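Local atomic coordinates of tRNA (cytosine(72)-C(5))-methyltransferase (Pyrococcus horikoshii, PDB entry 5ZVH), a protein that methylates the C5 position of cytosine 72 in several tRNAs, using S-adenosyl-L-methionine as the methyl donor. Residues 226-231 with 255-260; 268-273 with 310-315. All blocks are in the same frame, centred on the assembly; numbering follows the deposited sequence.

Interaction 1 (226-231 with 255-260); sequences IAIDKS and MDARKL. With SFG (sinefungin), chain C.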
ATOM      1  N   ILE A 226      17.653  10.595  -5.526  1.00 39.36           N
ATOM      2  CA  ILE A 226      18.372   9.338  -5.455  1.00 39.66           C
ATOM      3  C   ILE A 226      17.464   8.299  -4.828  1.00 38.86           C
ATOM      4  O   ILE A 226      16.954   8.488  -3.724  1.00 38.73           O
ATOM      5  CB  ILE A 226      19.668   9.466  -4.658  1.00 44.44           C
ATOM      6  CG1 ILE A 226      20.534  10.576  -5.252  1.00 39.48           C
ATOM      7  CG2 ILE A 226      20.409   8.136  -4.651  1.00 43.83           C
ATOM      8  CD1 ILE A 226      21.780  10.842  -4.475  1.00 42.50           C
ATOM      9  N   ALA A 227      17.251   7.207  -5.548  1.00 34.93           N
ATOM     10  CA  ALA A 227      16.325   6.178  -5.113  1.00 36.11           C
ATOM     11  C   ALA A 227      17.037   4.844  -4.915  1.00 42.74           C
ATOM     12  O   ALA A 227      17.641   4.304  -5.842  1.00 41.56           O
ATOM     13  CB  ALA A 227      15.202   6.039  -6.116  1.00 40.17           C
ATOM     14  N   ILE A 228      16.974   4.333  -3.691  1.00 44.52           N
ATOM     15  CA  ILE A 228      17.730   3.152  -3.298  1.00 41.21           C
ATOM     16  C   ILE A 228      16.810   1.959  -3.061  1.00 40.88           C
ATOM     17  O   ILE A 228      15.757   2.102  -2.440  1.00 46.81           O
ATOM     18  CB  ILE A 228      18.535   3.424  -2.016  1.00 40.61           C
ATOM     19  CG1 ILE A 228      19.473   4.611  -2.218  1.00 42.54           C
ATOM     20  CG2 ILE A 228      19.287   2.186  -1.576  1.00 47.20           C
ATOM     21  CD1 ILE A 228      20.227   5.000  -0.981  1.00 49.33           C
ATOM     22  N   ASP A 229      17.198   0.791  -3.567  1.00 43.01           N
ATOM     23  CA  ASP A 229      16.551  -0.468  -3.196  1.00 47.43           C
ATOM     24  C   ASP A 229      17.516  -1.645  -3.316  1.00 47.60           C
ATOM     25  O   ASP A 229      18.417  -1.633  -4.152  1.00 47.76           O
ATOM     26  CB  ASP A 229      15.304  -0.718  -4.048  1.00 46.36           C
ATOM     27  CG  ASP A 229      14.287  -1.599  -3.342  1.00 51.66           C
ATOM     28  OD1 ASP A 229      14.442  -2.839  -3.385  1.00 48.69           O
ATOM     29  OD2 ASP A 229      13.332  -1.055  -2.742  1.00 50.89           O
ATOM     30  N   LYS A 230      17.319  -2.663  -2.484  1.00 52.65           N
ATOM     31  CA  LYS A 230      18.191  -3.834  -2.496  1.00 54.19           C
ATOM     32  C   LYS A 230      17.789  -4.795  -3.610  1.00 56.86           C
ATOM     33  O   LYS A 230      18.639  -5.458  -4.207  1.00 57.61           O
ATOM     34  CB  LYS A 230      18.156  -4.554  -1.142  1.00 55.15           C
ATOM     35  CG  LYS A 230      19.153  -5.708  -1.015  1.00 65.39           C
ATOM     36  CD  LYS A 230      19.056  -6.399   0.343  1.00 70.07           C
ATOM     37  CE  LYS A 230      17.741  -7.165   0.490  1.00 68.64           C
ATOM     38  NZ  LYS A 230      17.781  -8.153   1.609  1.00 75.22           N
ATOM     39  N   SER A 231      16.491  -4.850  -3.899  1.00 59.43           N
ATOM     40  CA  SER A 231      15.954  -5.793  -4.878  1.00 60.21           C
ATOM     41  C   SER A 231      16.133  -5.287  -6.303  1.00 59.88           C
ATOM     42  O   SER A 231      15.738  -4.171  -6.632  1.00 56.89           O
ATOM     43  CB  SER A 231      14.472  -6.068  -4.609  1.00 58.91           C
ATOM     44  OG  SER A 231      13.976  -7.056  -5.497  1.00 65.73           O
ATOM     45  N   MET A 255      21.632  -1.229  -3.634  1.00 51.22           N
ATOM     46  CA  MET A 255      22.487  -1.359  -2.449  1.00 54.91           C
ATOM     47  C   MET A 255      21.664  -1.608  -1.191  1.00 54.80           C
ATOM     48  O   MET A 255      20.467  -1.317  -1.154  1.00 49.98           O
ATOM     49  CB  MET A 255      23.337  -0.098  -2.232  1.00 46.05           C
ATOM     50  CG  MET A 255      22.552   1.072  -1.656  1.00 48.54           C
ATOM     51  SD  MET A 255      23.509   2.555  -1.273  1.00 56.71           S
ATOM     52  CE  MET A 255      24.563   1.966   0.057  1.00 46.12           C
ATOM     53  N   ASP A 256      22.317  -2.153  -0.166  1.00 55.51           N
ATOM     54  CA  ASP A 256      21.728  -2.261   1.164  1.00 52.70           C
ATOM     55  C   ASP A 256      21.711  -0.867   1.790  1.00 51.23           C
ATOM     56  O   ASP A 256      22.763  -0.304   2.099  1.00 50.12           O
ATOM     57  CB  ASP A 256      22.517  -3.250   2.030  1.00 53.88           C
ATOM     58  CG  ASP A 256      21.949  -3.399   3.432  1.00 53.48           C
ATOM     59  OD1 ASP A 256      20.836  -2.899   3.696  1.00 50.33           O
ATOM     60  OD2 ASP A 256      22.627  -4.016   4.280  1.00 66.28           O
ATOM     61  N   ALA A 257      20.516  -0.310   1.968  1.00 45.82           N
ATOM     62  CA  ALA A 257      20.369   1.073   2.422  1.00 47.76           C
ATOM     63  C   ALA A 257      20.881   1.305   3.843  1.00 41.88           C
ATOM     64  O   ALA A 257      21.059   2.447   4.268  1.00 40.54           O
ATOM     65  CB  ALA A 257      18.920   1.498   2.320  1.00 46.67           C
ATOM     66  N   ARG A 258      21.103   0.222   4.580  1.00 42.41           N
ATOM     67  CA  ARG A 258      21.646   0.308   5.931  1.00 46.38           C
ATOM     68  C   ARG A 258      23.105   0.752   5.911  1.00 45.51           C
ATOM     69  O   ARG A 258      23.652   1.176   6.926  1.00 44.65           O
ATOM     70  CB  ARG A 258      21.511  -1.038   6.640  1.00 44.49           C
ATOM     71  CG  ARG A 258      20.069  -1.444   6.888  1.00 41.19           C
ATOM     72  CD  ARG A 258      19.977  -2.857   7.421  1.00 37.95           C
ATOM     73  NE  ARG A 258      20.624  -3.811   6.529  1.00 39.72           N
ATOM     74  CZ  ARG A 258      20.732  -5.109   6.781  1.00 43.16           C
ATOM     75  NH1 ARG A 258      21.342  -5.906   5.914  1.00 51.14           N
ATOM     76  NH2 ARG A 258      20.221  -5.612   7.897  1.00 40.98           N
ATOM     77  N   LYS A 259      23.730   0.634   4.745  1.00 43.56           N
ATOM     78  CA  LYS A 259      25.090   1.117   4.530  1.00 50.14           C
ATOM     79  C   LYS A 259      25.136   2.472   3.809  1.00 48.14           C
ATOM     80  O   LYS A 259      26.170   2.845   3.260  1.00 42.59           O
ATOM     81  CB  LYS A 259      25.896   0.078   3.740  1.00 53.95           C
ATOM     82  CG  LYS A 259      25.946  -1.310   4.382  1.00 48.35           C
ATOM     83  CD  LYS A 259      26.781  -2.282   3.561  1.00 51.49           C
ATOM     84  CE  LYS A 259      28.234  -2.295   4.030  1.00 61.60           C
ATOM     85  NZ  LYS A 259      28.409  -3.090   5.282  1.00 64.67           N
ATOM     86  N   LEU A 260      24.010   3.184   3.799  1.00 44.93           N
ATOM     87  CA  LEU A 260      23.899   4.493   3.136  1.00 45.41           C
ATOM     88  C   LEU A 260      25.069   5.485   3.350  1.00 45.55           C
ATOM     89  O   LEU A 260      25.498   6.132   2.393  1.00 49.13           O
ATOM     90  CB  LEU A 260      22.592   5.184   3.540  1.00 45.04           C
ATOM     91  CG  LEU A 260      22.445   6.564   2.898  1.00 47.43           C
ATOM     92  CD1 LEU A 260      22.409   6.439   1.382  1.00 45.28           C
ATOM     93  CD2 LEU A 260      21.243   7.311   3.402  1.00 42.56           C
TER
HETATM   94  N   SFG C 401       7.859   3.214  -0.669  1.00 43.59           N
HETATM   95  CA  SFG C 401       7.911   2.380  -1.810  1.00 42.80           C
HETATM   96  C   SFG C 401       6.961   2.923  -2.863  1.00 40.32           C
HETATM   97  O   SFG C 401       6.650   2.257  -3.870  1.00 35.56           O
HETATM   98  OXT SFG C 401       6.479   4.074  -2.735  1.00 39.98           O
HETATM   99  CB  SFG C 401       7.579   0.931  -1.397  1.00 35.99           C
HETATM  100  CG  SFG C 401       8.576   0.431  -0.280  1.00 40.47           C
HETATM  101  CD  SFG C 401       8.555  -1.100  -0.205  1.00 47.04           C
HETATM  102  NE  SFG C 401       7.346  -1.510   0.314  1.00 46.65           N
HETATM  103  C5' SFG C 401       9.707  -1.619   0.673  1.00 40.04           C
HETATM  104  C4' SFG C 401      11.022  -1.584  -0.130  1.00 49.23           C
HETATM  105  O4' SFG C 401      12.076  -1.623   0.669  1.00 50.49           O
HETATM  106  C3' SFG C 401      11.155  -2.801  -1.031  1.00 41.93           C
HETATM  107  O3' SFG C 401      11.274  -2.389  -2.311  1.00 38.49           O
HETATM  108  C2' SFG C 401      12.477  -3.498  -0.582  1.00 41.90           C
HETATM  109  O2' SFG C 401      13.178  -4.088  -1.770  1.00 47.45           O
HETATM  110  C1' SFG C 401      13.169  -2.534  -0.091  1.00 41.95           C
HETATM  111  N9  SFG C 401      14.143  -3.004   0.863  1.00 43.77           N
HETATM  112  C8  SFG C 401      13.981  -3.945   1.810  1.00 44.19           C
HETATM  113  N7  SFG C 401      15.148  -4.066   2.495  1.00 45.29           N
HETATM  114  C5  SFG C 401      16.033  -3.188   1.966  1.00 47.57           C
HETATM  115  C6  SFG C 401      17.357  -2.895   2.278  1.00 48.08           C
HETATM  116  N6  SFG C 401      18.231  -3.444   3.284  1.00 43.91           N
HETATM  117  N1  SFG C 401      18.019  -1.958   1.579  1.00 51.24           N
HETATM  118  C2  SFG C 401      17.389  -1.285   0.556  1.00 45.76           C
HETATM  119  N3  SFG C 401      16.095  -1.570   0.248  1.00 43.04           N
HETATM  120  C4  SFG C 401      15.419  -2.530   0.961  1.00 45.95           C
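I228 supplies most of the apolar contact, one of its branches reaching M255 and A257 and the other L260. With CG2 anti to the backbone N, that methyl meets M255 CG at 3.5 Å and A257 CB at 4.0 Å. The longer arm carries CD1 onward to L260 CD1, 3.5 Å away, the two side chains meeting at a slant. A beta-branched residue suits this place because its two arms fill both directions at once. One backbone bond joins the segments, from M255 N to D229 O (3.3 Å). In the Rossmann-like fold of class I methyltransferases, cofactor is held at the C-terminal ends of parallel strands, and here the ends of strands 225-229 and 250-254 cradle sinefungin. D229, whose first side-chain bond points away from 255-260, offers its carboxylate to both ribose hydroxyls, O2' on OD1 and O3' on OD2, although the modelled separations are doubtfully short. S231 N binds on the anti lone pair of D229 OD1, an Asx turn that steadies the carboxylate. At the adenine, A257 N donates almost straight (175°) to sinefungin N1 at 3.0 Å, while sinefungin N6 gives a hydrogen to D256 OD1 at 2.7 Å, a pairing that reads the amino group. R258 grips the D256 carboxylate side-on through NE and NH1, with NH1 2.8 Å from OD2, and its backbone N closes a second Asx turn on OD1.

Interaction 2 (268-273 with 310-315); sequences DKILLD and KSLRRG. With SFG (sinefungin), chain C.
D268 OD1 forms a long salt bridge to R313 NH1 at 3.4 Å, while OD2 of the same carboxylate accepts a hydrogen bond from the backbone N of V200. The two side chains run alongside each other, their flat groups turned 57° against one another. The R313 chain runs straight as far as CD (chi2 -179°), which lies 3.3 Å from D268 OD1; the bend at chi3 (58°) then turns the guanidinium. Replacing D268 with an alanine would remove the carboxylate and is likely to leave the R313 guanidinium without this counter-charge and V200 N without its side-chain acceptor. Deeper in, I270 points toward the other segment, its CG1 lying 3.9 Å from L312 CD2, while its CD1 reaches L312 CG at 4.0 Å and comes within 4.2 Å of S311 CB. L312 CD2 also rests against the backbone O of D268 at 4.0 Å. Branched aliphatic residues suit this interior, and the small S311 fits among them because its OG turns back to the carbonyl of A307 in its own helix. The setting is a beta-alpha-beta crossover: strand 267-273 leads through helix 291-311 to the parallel strand 316-322, and this contact lies at the end of that helix. At the strand's other end, D273 OD2 of this cofactor-binding residue forms a salt bridge with K211 NZ, and D273 OD1 is hydrogen-bonded to S321 OG. With charge toward the solvent side and hydrocarbon within, polar and apolar pairs share the contact, the long salt bridge probably adding only modest attraction.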
ATOM      1  N   ASP A 268      19.663  16.727   2.370  1.00 42.39           N
ATOM      2  CA  ASP A 268      18.786  17.694   3.022  1.00 44.25           C
ATOM      3  C   ASP A 268      17.438  17.070   3.364  1.00 38.05           C
ATOM      4  O   ASP A 268      16.800  17.423   4.355  1.00 37.13           O
ATOM      5  CB  ASP A 268      18.590  18.910   2.120  1.00 45.11           C
ATOM      6  CG  ASP A 268      19.895  19.566   1.749  1.00 47.16           C
ATOM      7  OD1 ASP A 268      20.419  20.341   2.574  1.00 48.04           O
ATOM      8  OD2 ASP A 268      20.402  19.286   0.644  1.00 46.29           O
ATOM      9  N   LYS A 269      17.021  16.128   2.530  1.00 34.59           N
ATOM     10  CA  LYS A 269      15.727  15.486   2.680  1.00 39.45           C
ATOM     11  C   LYS A 269      15.889  13.996   2.463  1.00 34.80           C
ATOM     12  O   LYS A 269      16.423  13.557   1.442  1.00 32.04           O
ATOM     13  CB  LYS A 269      14.699  16.049   1.687  1.00 32.91           C
ATOM     14  CG  LYS A 269      14.453  17.538   1.793  1.00 37.72           C
ATOM     15  CD  LYS A 269      13.670  17.862   3.051  1.00 40.92           C
ATOM     16  CE  LYS A 269      13.474  19.361   3.201  1.00 37.27           C
ATOM     17  NZ  LYS A 269      12.806  19.930   2.003  1.00 39.56           N
ATOM     18  N   ILE A 270      15.432  13.221   3.437  1.00 29.20           N
ATOM     19  CA  ILE A 270      15.431  11.777   3.310  1.00 30.94           C
ATOM     20  C   ILE A 270      14.053  11.195   3.599  1.00 33.78           C
ATOM     21  O   ILE A 270      13.476  11.429   4.666  1.00 30.47           O
ATOM     22  CB  ILE A 270      16.452  11.137   4.251  1.00 33.24           C
ATOM     23  CG1 ILE A 270      17.876  11.382   3.745  1.00 37.49           C
ATOM     24  CG2 ILE A 270      16.199   9.660   4.355  1.00 30.50           C
ATOM     25  CD1 ILE A 270      18.940  10.685   4.561  1.00 35.10           C
ATOM     26  N   LEU A 271      13.533  10.431   2.644  1.00 34.08           N
ATOM     27  CA  LEU A 271      12.323   9.659   2.876  1.00 30.70           C
ATOM     28  C   LEU A 271      12.691   8.221   3.213  1.00 36.50           C
ATOM     29  O   LEU A 271      13.414   7.562   2.461  1.00 33.07           O
ATOM     30  CB  LEU A 271      11.401   9.701   1.661  1.00 30.35           C
ATOM     31  CG  LEU A 271      10.201   8.753   1.746  1.00 35.40           C
ATOM     32  CD1 LEU A 271       9.334   9.068   2.957  1.00 28.64           C
ATOM     33  CD2 LEU A 271       9.378   8.823   0.481  1.00 36.48           C
ATOM     34  N   LEU A 272      12.208   7.746   4.358  1.00 37.80           N
ATOM     35  CA  LEU A 272      12.394   6.354   4.744  1.00 33.16           C
ATOM     36  C   LEU A 272      11.035   5.673   4.880  1.00 33.47           C
ATOM     37  O   LEU A 272      10.406   5.692   5.944  1.00 28.69           O
ATOM     38  CB  LEU A 272      13.194   6.242   6.045  1.00 35.32           C
ATOM     39  CG  LEU A 272      13.360   4.828   6.619  1.00 38.11           C
ATOM     40  CD1 LEU A 272      13.888   3.845   5.581  1.00 32.27           C
ATOM     41  CD2 LEU A 272      14.255   4.845   7.841  1.00 39.93           C
ATOM     42  N   ASP A 273      10.575   5.095   3.777  1.00 34.16           N
ATOM     43  CA  ASP A 273       9.346   4.325   3.781  1.00 37.10           C
ATOM     44  C   ASP A 273       9.738   2.882   4.063  1.00 36.05           C
ATOM     45  O   ASP A 273       9.935   2.080   3.148  1.00 34.50           O
ATOM     46  CB  ASP A 273       8.602   4.479   2.451  1.00 33.23           C
ATOM     47  CG  ASP A 273       7.281   3.744   2.430  1.00 35.24           C
ATOM     48  OD1 ASP A 273       6.562   3.783   3.452  1.00 36.40           O
ATOM     49  OD2 ASP A 273       6.946   3.160   1.378  1.00 36.22           O
ATOM     50  N   LYS A 310      22.726   9.607  10.233  1.00 36.47           N
ATOM     51  CA  LYS A 310      24.129   9.893   9.952  1.00 38.74           C
ATOM     52  C   LYS A 310      24.318  10.524   8.567  1.00 41.46           C
ATOM     53  O   LYS A 310      25.268  11.272   8.350  1.00 47.14           O
ATOM     54  CB  LYS A 310      24.974   8.623  10.075  1.00 40.53           C
ATOM     55  CG  LYS A 310      25.264   8.220  11.521  1.00 46.23           C
ATOM     56  CD  LYS A 310      26.341   7.137  11.624  1.00 46.60           C
ATOM     57  CE  LYS A 310      25.917   5.850  10.930  1.00 44.62           C
ATOM     58  NZ  LYS A 310      26.958   4.787  11.032  1.00 43.56           N
ATOM     59  N   SER A 311      23.420  10.218   7.634  1.00 34.65           N
ATOM     60  CA  SER A 311      23.509  10.766   6.280  1.00 38.51           C
ATOM     61  C   SER A 311      22.783  12.102   6.104  1.00 42.77           C
ATOM     62  O   SER A 311      22.790  12.669   5.013  1.00 44.71           O
ATOM     63  CB  SER A 311      22.949   9.772   5.264  1.00 40.65           C
ATOM     64  OG  SER A 311      23.598   8.517   5.349  1.00 45.13           O
ATOM     65  N   LEU A 312      22.147  12.596   7.161  1.00 41.82           N
ATOM     66  CA  LEU A 312      21.447  13.877   7.095  1.00 41.53           C
ATOM     67  C   LEU A 312      22.347  15.043   7.471  1.00 45.77           C
ATOM     68  O   LEU A 312      23.106  14.960   8.438  1.00 46.87           O
ATOM     69  CB  LEU A 312      20.221  13.870   8.013  1.00 39.18           C
ATOM     70  CG  LEU A 312      18.856  13.519   7.414  1.00 48.32           C
ATOM     71  CD1 LEU A 312      17.768  13.705   8.463  1.00 40.68           C
ATOM     72  CD2 LEU A 312      18.548  14.341   6.158  1.00 37.18           C
ATOM     73  N   ARG A 313      22.240  16.138   6.724  1.00 43.15           N
ATOM     74  CA  ARG A 313      22.865  17.388   7.135  1.00 42.08           C
ATOM     75  C   ARG A 313      22.170  17.842   8.407  1.00 44.50           C
ATOM     76  O   ARG A 313      21.004  17.508   8.627  1.00 48.23           O
ATOM     77  CB  ARG A 313      22.756  18.472   6.051  1.00 42.88           C
ATOM     78  CG  ARG A 313      23.350  18.071   4.711  1.00 53.53           C
ATOM     79  CD  ARG A 313      23.260  19.169   3.652  1.00 52.55           C
ATOM     80  NE  ARG A 313      23.933  20.401   4.063  1.00 64.37           N
ATOM     81  CZ  ARG A 313      24.050  21.483   3.297  1.00 77.36           C
ATOM     82  NH1 ARG A 313      23.555  21.484   2.065  1.00 74.26           N
ATOM     83  NH2 ARG A 313      24.674  22.561   3.758  1.00 76.43           N
ATOM     84  N   ARG A 314      22.881  18.574   9.257  1.00 43.15           N
ATOM     85  CA  ARG A 314      22.233  19.250  10.369  1.00 39.81           C
ATOM     86  C   ARG A 314      21.198  20.195   9.790  1.00 40.23           C
ATOM     87  O   ARG A 314      21.426  20.801   8.749  1.00 45.14           O
ATOM     88  CB  ARG A 314      23.250  20.002  11.233  1.00 50.06           C
ATOM     89  CG  ARG A 314      24.106  19.094  12.103  1.00 57.33           C
ATOM     90  CD  ARG A 314      25.208  19.856  12.824  1.00 60.42           C
ATOM     91  NE  ARG A 314      26.135  20.496  11.894  1.00 62.95           N
ATOM     92  CZ  ARG A 314      27.239  19.919  11.425  1.00 59.87           C
ATOM     93  NH1 ARG A 314      27.551  18.683  11.793  1.00 51.57           N
ATOM     94  NH2 ARG A 314      28.029  20.575  10.586  1.00 52.81           N
ATOM     95  N   GLY A 315      20.053  20.304  10.453  1.00 48.98           N
ATOM     96  CA  GLY A 315      18.928  21.036   9.899  1.00 44.56           C
ATOM     97  C   GLY A 315      18.182  20.259   8.828  1.00 38.83           C
ATOM     98  O   GLY A 315      17.191  20.739   8.282  1.00 39.22           O
TER
HETATM   99  N   SFG C 401       7.859   3.214  -0.669  1.00 43.59           N
HETATM  100  CA  SFG C 401       7.911   2.380  -1.810  1.00 42.80           C
HETATM  101  C   SFG C 401       6.961   2.923  -2.863  1.00 40.32           C
HETATM  102  O   SFG C 401       6.650   2.257  -3.870  1.00 35.56           O
HETATM  103  OXT SFG C 401       6.479   4.074  -2.735  1.00 39.98           O
HETATM  104  CB  SFG C 401       7.579   0.931  -1.397  1.00 35.99           C
HETATM  105  CG  SFG C 401       8.576   0.431  -0.280  1.00 40.47           C
HETATM  106  CD  SFG C 401       8.555  -1.100  -0.205  1.00 47.04           C
HETATM  107  NE  SFG C 401       7.346  -1.510   0.314  1.00 46.65           N
HETATM  108  C5' SFG C 401       9.707  -1.619   0.673  1.00 40.04           C
HETATM  109  C4' SFG C 401      11.022  -1.584  -0.130  1.00 49.23           C
HETATM  110  O4' SFG C 401      12.076  -1.623   0.669  1.00 50.49           O
HETATM  111  C3' SFG C 401      11.155  -2.801  -1.031  1.00 41.93           C
HETATM  112  O3' SFG C 401      11.274  -2.389  -2.311  1.00 38.49           O
HETATM  113  C2' SFG C 401      12.477  -3.498  -0.582  1.00 41.90           C
HETATM  114  O2' SFG C 401      13.178  -4.088  -1.770  1.00 47.45           O
HETATM  115  C1' SFG C 401      13.169  -2.534  -0.091  1.00 41.95           C
HETATM  116  N9  SFG C 401      14.143  -3.004   0.863  1.00 43.77           N
HETATM  117  C8  SFG C 401      13.981  -3.945   1.810  1.00 44.19           C
HETATM  118  N7  SFG C 401      15.148  -4.066   2.495  1.00 45.29           N
HETATM  119  C5  SFG C 401      16.033  -3.188   1.966  1.00 47.57           C
HETATM  120  C6  SFG C 401      17.357  -2.895   2.278  1.00 48.08           C
HETATM  121  N6  SFG C 401      18.231  -3.444   3.284  1.00 43.91           N
HETATM  122  N1  SFG C 401      18.019  -1.958   1.579  1.00 51.24           N
HETATM  123  C2  SFG C 401      17.389  -1.285   0.556  1.00 45.76           C
HETATM  124  N3  SFG C 401      16.095  -1.570   0.248  1.00 43.04           N
HETATM  125  C4  SFG C 401      15.419  -2.530   0.961  1.00 45.95           C

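Interaction 1 and interaction 2 follow one another along the chain, their centres 14 Å apart, and both draw on the same central sheet of the methyltransferase domain. They meet at L260: its CD2 packs 3.3 Å from S311 OG and 4.2 Å from I270 CD1, so the apolar layer begun by I228 continues beneath helix 291-311. Their relation to sinefungin differs. Residues 226-231 and 255-260 hold its ribose and adenine directly, whereas in interaction 2 D273, a known S-adenosyl-L-methionine-binding residue, is the one beside the amino-acid end, at a modelled separation too short to trust; the 310-315 contact lies at the strand's opposite end. Helix 291-311 also bridges the two, since Y300 binds the ligand and touches R258.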